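Local atomic coordinates of ribonucleoside-diphosphate reductase, alpha chain (Actinobacillus ureae ATCC 25976, PDB entry 6DQX), a protein that probably reduces ribonucleoside diphosphates to deoxyribonucleotides, as the catalytic alpha subunit of a class Id ribonucleotide reductase. Residues A[60-65]-A[93-98]; A[70-75]-A[313-318]. One frame throughout, in Å; residues are numbered along the deposited sequence.

Contact 1: residues A[60-65]-A[93-98]. With MG (magnesium ion), chain E.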
loop_
_atom_site.group_PDB
_atom_site.type_symbol
_atom_site.label_atom_id
_atom_site.label_comp_id
_atom_site.label_asym_id
_atom_site.label_seq_id
_atom_site.Cartn_x
_atom_site.Cartn_y
_atom_site.Cartn_z
ATOM N N ALA A 60 -24.787 15.104 24.590
ATOM C CA ALA A 60 -26.200 14.886 24.957
ATOM C C ALA A 60 -27.143 15.722 24.099
ATOM O O ALA A 60 -28.141 15.219 23.585
ATOM C CB ALA A 60 -26.429 15.235 26.415
ATOM N N GLU A 61 -26.828 17.014 23.956
ATOM C CA GLU A 61 -27.692 17.919 23.187
ATOM C C GLU A 61 -27.649 17.591 21.700
ATOM O O GLU A 61 -28.657 17.697 21.013
ATOM C CB GLU A 61 -27.301 19.391 23.421
ATOM C CG GLU A 61 -27.562 19.881 24.838
ATOM C CD GLU A 61 -29.043 20.049 25.182
ATOM O OE1 GLU A 61 -29.901 20.132 24.265
ATOM O OE2 GLU A 61 -29.355 20.084 26.393
ATOM N N HIS A 62 -26.475 17.216 21.198
ATOM C CA HIS A 62 -26.353 16.902 19.781
ATOM C C HIS A 62 -27.168 15.655 19.456
ATOM O O HIS A 62 -27.896 15.619 18.461
ATOM C CB HIS A 62 -24.905 16.685 19.367
ATOM C CG HIS A 62 -24.734 16.574 17.889
ATOM N ND1 HIS A 62 -24.775 17.672 17.053
ATOM C CD2 HIS A 62 -24.545 15.497 17.094
ATOM C CE1 HIS A 62 -24.599 17.270 15.807
ATOM N NE2 HIS A 62 -24.476 15.954 15.803
ATOM N N ALA A 63 -27.084 14.663 20.337
ATOM C CA ALA A 63 -27.892 13.440 20.193
ATOM C C ALA A 63 -29.401 13.741 20.221
ATOM O O ALA A 63 -30.138 13.271 19.367
ATOM C CB ALA A 63 -27.517 12.435 21.262
ATOM N N GLU A 64 -29.848 14.546 21.186
ATOM C CA GLU A 64 -31.252 14.961 21.219
ATOM C C GLU A 64 -31.670 15.620 19.911
ATOM O O GLU A 64 -32.729 15.315 19.361
ATOM C CB GLU A 64 -31.527 15.938 22.382
ATOM C CG GLU A 64 -32.940 16.531 22.318
ATOM C CD GLU A 64 -33.363 17.274 23.576
ATOM O OE1 GLU A 64 -33.220 16.739 24.706
ATOM O OE2 GLU A 64 -33.899 18.390 23.417
ATOM N N HIS A 65 -30.851 16.530 19.423
ATOM C CA HIS A 65 -31.172 17.237 18.195
ATOM C C HIS A 65 -31.343 16.268 17.016
ATOM O O HIS A 65 -32.321 16.357 16.293
ATOM C CB HIS A 65 -30.138 18.309 17.877
ATOM C CG HIS A 65 -30.533 19.152 16.714
ATOM N ND1 HIS A 65 -31.568 20.065 16.776
ATOM C CD2 HIS A 65 -30.085 19.173 15.437
ATOM C CE1 HIS A 65 -31.717 20.632 15.592
ATOM N NE2 HIS A 65 -30.828 20.112 14.764
ATOM N N SER A 93 -13.956 11.631 21.079
ATOM C CA SER A 93 -13.080 12.450 20.205
ATOM C C SER A 93 -13.821 13.225 19.122
ATOM O O SER A 93 -13.498 14.410 18.873
ATOM C CB SER A 93 -11.976 11.598 19.586
ATOM O OG SER A 93 -11.113 11.107 20.593
ATOM N N ASN A 94 -14.792 12.572 18.473
ATOM C CA ASN A 94 -15.314 13.010 17.187
ATOM C C ASN A 94 -16.809 13.222 17.084
ATOM O O ASN A 94 -17.247 13.852 16.132
ATOM C CB ASN A 94 -14.894 11.995 16.090
ATOM C CG ASN A 94 -13.392 11.683 16.105
ATOM O OD1 ASN A 94 -12.991 10.536 15.897
ATOM N ND2 ASN A 94 -12.554 12.709 16.369
ATOM N N PHE A 95 -17.623 12.660 17.987
ATOM C CA PHE A 95 -19.080 12.762 17.814
ATOM C C PHE A 95 -19.579 14.207 17.810
ATOM O O PHE A 95 -19.246 14.983 18.706
ATOM C CB PHE A 95 -19.833 11.951 18.893
ATOM C CG PHE A 95 -21.332 12.001 18.748
ATOM C CD1 PHE A 95 -21.955 11.414 17.666
ATOM C CD2 PHE A 95 -22.125 12.654 19.687
ATOM C CE1 PHE A 95 -23.341 11.468 17.515
ATOM C CE2 PHE A 95 -23.511 12.722 19.538
ATOM C CZ PHE A 95 -24.119 12.108 18.478
ATOM N N GLY A 96 -20.400 14.557 16.817
ATOM C CA GLY A 96 -20.898 15.912 16.670
ATOM C C GLY A 96 -19.882 16.934 16.151
ATOM O O GLY A 96 -20.225 18.097 16.004
ATOM N N LEU A 97 -18.649 16.518 15.880
ATOM C CA LEU A 97 -17.596 17.404 15.370
ATOM C C LEU A 97 -17.245 17.068 13.913
ATOM O O LEU A 97 -17.601 16.011 13.391
ATOM C CB LEU A 97 -16.337 17.285 16.232
ATOM C CG LEU A 97 -16.469 17.442 17.749
ATOM C CD1 LEU A 97 -15.122 17.276 18.425
ATOM C CD2 LEU A 97 -17.093 18.778 18.110
ATOM N N ASP A 98 -16.526 17.974 13.249
ATOM C CA ASP A 98 -16.100 17.728 11.859
ATOM C C ASP A 98 -15.066 16.614 11.720
ATOM O O ASP A 98 -15.146 15.803 10.797
ATOM C CB ASP A 98 -15.543 19.017 11.242
ATOM C CG ASP A 98 -16.606 20.073 11.054
ATOM O OD1 ASP A 98 -17.806 19.724 11.012
ATOM O OD2 ASP A 98 -16.245 21.265 10.933
HETATM MG MG MG E . -32.115 21.579 18.716
HETATM O O HOH W 1 -32.380 20.080 20.004
#

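Contact 2: residues A[70-75]-A[313-318]. With EDO (1,2-ethanediol), chain F.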
loop_
_atom_site.group_PDB
_atom_site.type_symbol
_atom_site.label_atom_id
_atom_site.label_comp_id
_atom_site.label_asym_id
_atom_site.label_seq_id
_atom_site.Cartn_x
_atom_site.Cartn_y
_atom_site.Cartn_z
ATOM N N GLU A 70 -37.815 15.221 22.445
ATOM C CA GLU A 70 -37.784 16.167 23.564
ATOM C C GLU A 70 -37.429 15.469 24.887
ATOM O O GLU A 70 -37.894 14.372 25.170
ATOM C CB GLU A 70 -39.117 16.926 23.689
ATOM C CG GLU A 70 -39.408 17.867 22.509
ATOM C CD GLU A 70 -38.667 19.205 22.567
ATOM O OE1 GLU A 70 -38.977 20.095 21.736
ATOM O OE2 GLU A 70 -37.796 19.391 23.442
ATOM N N GLY A 71 -36.568 16.109 25.667
ATOM C CA GLY A 71 -36.147 15.594 26.961
ATOM C C GLY A 71 -35.029 14.559 26.918
ATOM O O GLY A 71 -34.495 14.193 27.968
ATOM N N TYR A 72 -34.622 14.150 25.719
ATOM C CA TYR A 72 -33.612 13.110 25.587
ATOM C C TYR A 72 -32.268 13.508 26.221
ATOM O O TYR A 72 -31.680 12.721 26.971
ATOM C CB TYR A 72 -33.447 12.685 24.124
ATOM C CG TYR A 72 -32.423 11.591 23.993
ATOM C CD1 TYR A 72 -32.778 10.252 24.147
ATOM C CD2 TYR A 72 -31.079 11.899 23.770
ATOM C CE1 TYR A 72 -31.808 9.251 24.045
ATOM C CE2 TYR A 72 -30.123 10.908 23.685
ATOM C CZ TYR A 72 -30.504 9.583 23.818
ATOM O OH TYR A 72 -29.553 8.597 23.749
ATOM N N ALA A 73 -31.785 14.718 25.910
ATOM C CA ALA A 73 -30.488 15.198 26.401
ATOM C C ALA A 73 -30.374 15.139 27.914
ATOM O O ALA A 73 -29.365 14.669 28.440
ATOM C CB ALA A 73 -30.212 16.616 25.912
ATOM N N ASP A 74 -31.407 15.599 28.614
ATOM C CA ASP A 74 -31.382 15.587 30.076
ATOM C C ASP A 74 -31.390 14.161 30.644
ATOM O O ASP A 74 -30.731 13.903 31.654
ATOM C CB ASP A 74 -32.524 16.430 30.676
ATOM C CG ASP A 74 -32.310 17.930 30.486
ATOM O OD1 ASP A 74 -31.167 18.386 30.232
ATOM O OD2 ASP A 74 -33.308 18.659 30.573
ATOM N N LYS A 75 -32.075 13.250 29.964
ATOM C CA LYS A 75 -32.039 11.821 30.358
ATOM C C LYS A 75 -30.653 11.248 30.161
ATOM O O LYS A 75 -30.089 10.665 31.078
ATOM C CB LYS A 75 -33.053 10.995 29.584
ATOM C CG LYS A 75 -34.429 10.962 30.217
ATOM C CD LYS A 75 -35.335 9.903 29.592
ATOM C CE LYS A 75 -34.936 8.475 29.967
ATOM N NZ LYS A 75 -35.283 8.058 31.364
ATOM N N THR A 313 -28.806 2.663 23.688
ATOM C CA THR A 313 -29.095 2.086 22.372
ATOM C C THR A 313 -29.508 3.156 21.331
ATOM O O THR A 313 -28.972 3.198 20.198
ATOM C CB THR A 313 -30.161 0.983 22.495
ATOM O OG1 THR A 313 -29.703 0.003 23.442
ATOM C CG2 THR A 313 -30.452 0.345 21.143
ATOM N N TYR A 314 -30.435 4.028 21.747
ATOM C CA TYR A 314 -30.850 5.193 20.952
ATOM C C TYR A 314 -29.640 6.039 20.591
ATOM O O TYR A 314 -29.501 6.472 19.448
ATOM C CB TYR A 314 -31.838 6.056 21.716
ATOM C CG TYR A 314 -33.288 5.632 21.636
ATOM C CD1 TYR A 314 -33.681 4.316 21.859
ATOM C CD2 TYR A 314 -34.277 6.571 21.349
ATOM C CE1 TYR A 314 -35.023 3.949 21.812
ATOM C CE2 TYR A 314 -35.616 6.217 21.290
ATOM C CZ TYR A 314 -35.986 4.914 21.528
ATOM O OH TYR A 314 -37.317 4.586 21.491
ATOM N N PHE A 315 -28.736 6.211 21.556
ATOM C CA PHE A 315 -27.538 7.027 21.329
ATOM C C PHE A 315 -26.648 6.404 20.272
ATOM O O PHE A 315 -26.171 7.100 19.366
ATOM C CB PHE A 315 -26.751 7.237 22.628
ATOM C CG PHE A 315 -25.474 7.982 22.440
ATOM C CD1 PHE A 315 -25.513 9.322 22.138
ATOM C CD2 PHE A 315 -24.230 7.343 22.578
ATOM C CE1 PHE A 315 -24.342 10.038 21.962
ATOM C CE2 PHE A 315 -23.060 8.049 22.413
ATOM C CZ PHE A 315 -23.116 9.405 22.127
ATOM N N LEU A 316 -26.414 5.100 20.385
ATOM C CA LEU A 316 -25.585 4.394 19.411
ATOM C C LEU A 316 -26.193 4.410 18.008
ATOM O O LEU A 316 -25.476 4.526 17.010
ATOM C CB LEU A 316 -25.302 2.978 19.886
ATOM C CG LEU A 316 -24.355 2.917 21.099
ATOM C CD1 LEU A 316 -24.092 1.483 21.466
ATOM C CD2 LEU A 316 -23.027 3.636 20.839
ATOM N N ASP A 317 -27.520 4.378 17.921
ATOM C CA ASP A 317 -28.140 4.508 16.609
ATOM C C ASP A 317 -27.891 5.878 15.981
ATOM O O ASP A 317 -27.631 5.950 14.795
ATOM C CB ASP A 317 -29.621 4.202 16.652
ATOM C CG ASP A 317 -30.195 3.955 15.282
ATOM O OD1 ASP A 317 -29.674 3.066 14.574
ATOM O OD2 ASP A 317 -31.174 4.636 14.897
ATOM N N VAL A 318 -27.946 6.958 16.756
ATOM C CA VAL A 318 -27.615 8.281 16.169
ATOM C C VAL A 318 -26.141 8.436 15.847
ATOM O O VAL A 318 -25.791 9.143 14.908
ATOM C CB VAL A 318 -28.084 9.480 17.022
ATOM C CG1 VAL A 318 -29.553 9.411 17.194
ATOM C CG2 VAL A 318 -27.437 9.580 18.376
HETATM C C1 EDO F . -31.741 9.330 13.936
HETATM O O1 EDO F . -30.382 9.640 13.592
HETATM C C2 EDO F . -31.869 7.943 14.543
HETATM O O2 EDO F . -31.149 6.981 13.782
#

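Contact 1: residues A[60-65]-A[93-98]
His62 reaches from its helix into the bend that follows helix 89-94 and meets Phe95 and Gly96 with different parts of one imidazole. The edge of the ring does the first job: CD2 of His62 comes within 3.7 Å of CZ of Phe95, and the imidazole as a whole turns its edge to the phenyl face. The result is a T-shaped (edge-to-face) pair, with centroids 5.3 Å apart and planes at 83°. A face of the same imidazole does the second job. CA of Gly96 sits over it, 3.8 Å from the His62 centroid and 17° off the normal, a CH-pi contact displaced toward the rim. With no side chain on Gly96, the backbone itself can lie against the ring. On the next residue of the helix, Ala63 CB adds a light apolar touch, 4.4 Å from CE2 of Phe95.

The bend that brings Phe95 and Gly96 together is a type II beta turn from Asn94 to Leu97, closed by the Leu97 N to Asn94 O hydrogen bond of 3.0 Å. Gly96 has a positive phi, as expected at the third position of such a turn. Phe95 is the first residue to leave the helix, and its CG, anti to the backbone N (chi1 -179°), carries the phenyl ring back toward helix 52-67.

Further out, polar bonds fix the turn's backbone: Arg55 binds the carbonyl of Phe95, Glu322 the amide of Gly96 and Lys326 the carbonyl of Leu97. One turn of helix beyond His62, the exposed His65 holds a magnesium ion through ND1 at 2.5 Å, and a water at 2.0 Å from the magnesium is a further ligand.

Contact 2: residues A[70-75]-A[313-318]
The ring of Tyr72 comes up to helix 308-327 obliquely, presenting neither a clean face nor a clean edge to Tyr314 CB and the backbone N of Phe315. CE1 of Tyr72 makes the apolar part of the contact, 4.0 Å from CB of Tyr314. The phenol oxygen goes deeper: OH of Tyr72 lies 3.3 Å from CB of Phe315. It is equally near the Phe315 amide, but the angle is poor for a hydrogen bond. Its polar partner is the carbonyl of Val311, earlier on the same helix, so one bond ties the buried hydroxyl to the backbone against which its ring packs.

With chi1 near 180°, the side chain of Tyr72 extends away from its own backbone N and carries the phenol across from the first turn of helix 72-82, for which Gly71 is the N-cap residue. The two partners meet it at their CB atoms while their rings diverge. Tyr314 ends in a hydrogen bond to Glu390 of helix 367-395, and Phe315 runs toward Phe76.

Asp317 accepts a hydrogen bond of 2.6 Å at OD2 from O2 of an ethanediol, probably from the crystallisation liquor, and forms salt bridges with Arg344 and Arg407. Helix 308-327, within the ribonucleotide reductase barrel-domain region, has helices 52-67 and 72-82 against it on the Tyr72 side, while Thr313 and Leu316 point away from Tyr72 onto Leu348 of strand 347-351.

How the contacts relate
Contact 1 sets helix 52-67 against the turn after helix 89-94, and contact 2 sets the next helix, 72-82, against helix 308-327; their centres are 11 Å apart, and their segments alternate along the chain. Glu64 joins them directly: its OE1 lies 2.8 Å from the backbone N of Ala73, a probable hydrogen bond near the start of helix 72-82. Alongside, Ala60 O approaches Ala73 CB at 3.4 Å. A second connection is aromatic, since Phe315 of contact 2 packs edge-to-face with Phe95 of contact 1, while Ala63 touches both Tyr72 and Phe315. The magnesium ion bound by His65 lies about 10 Å from the side chain of Tyr72.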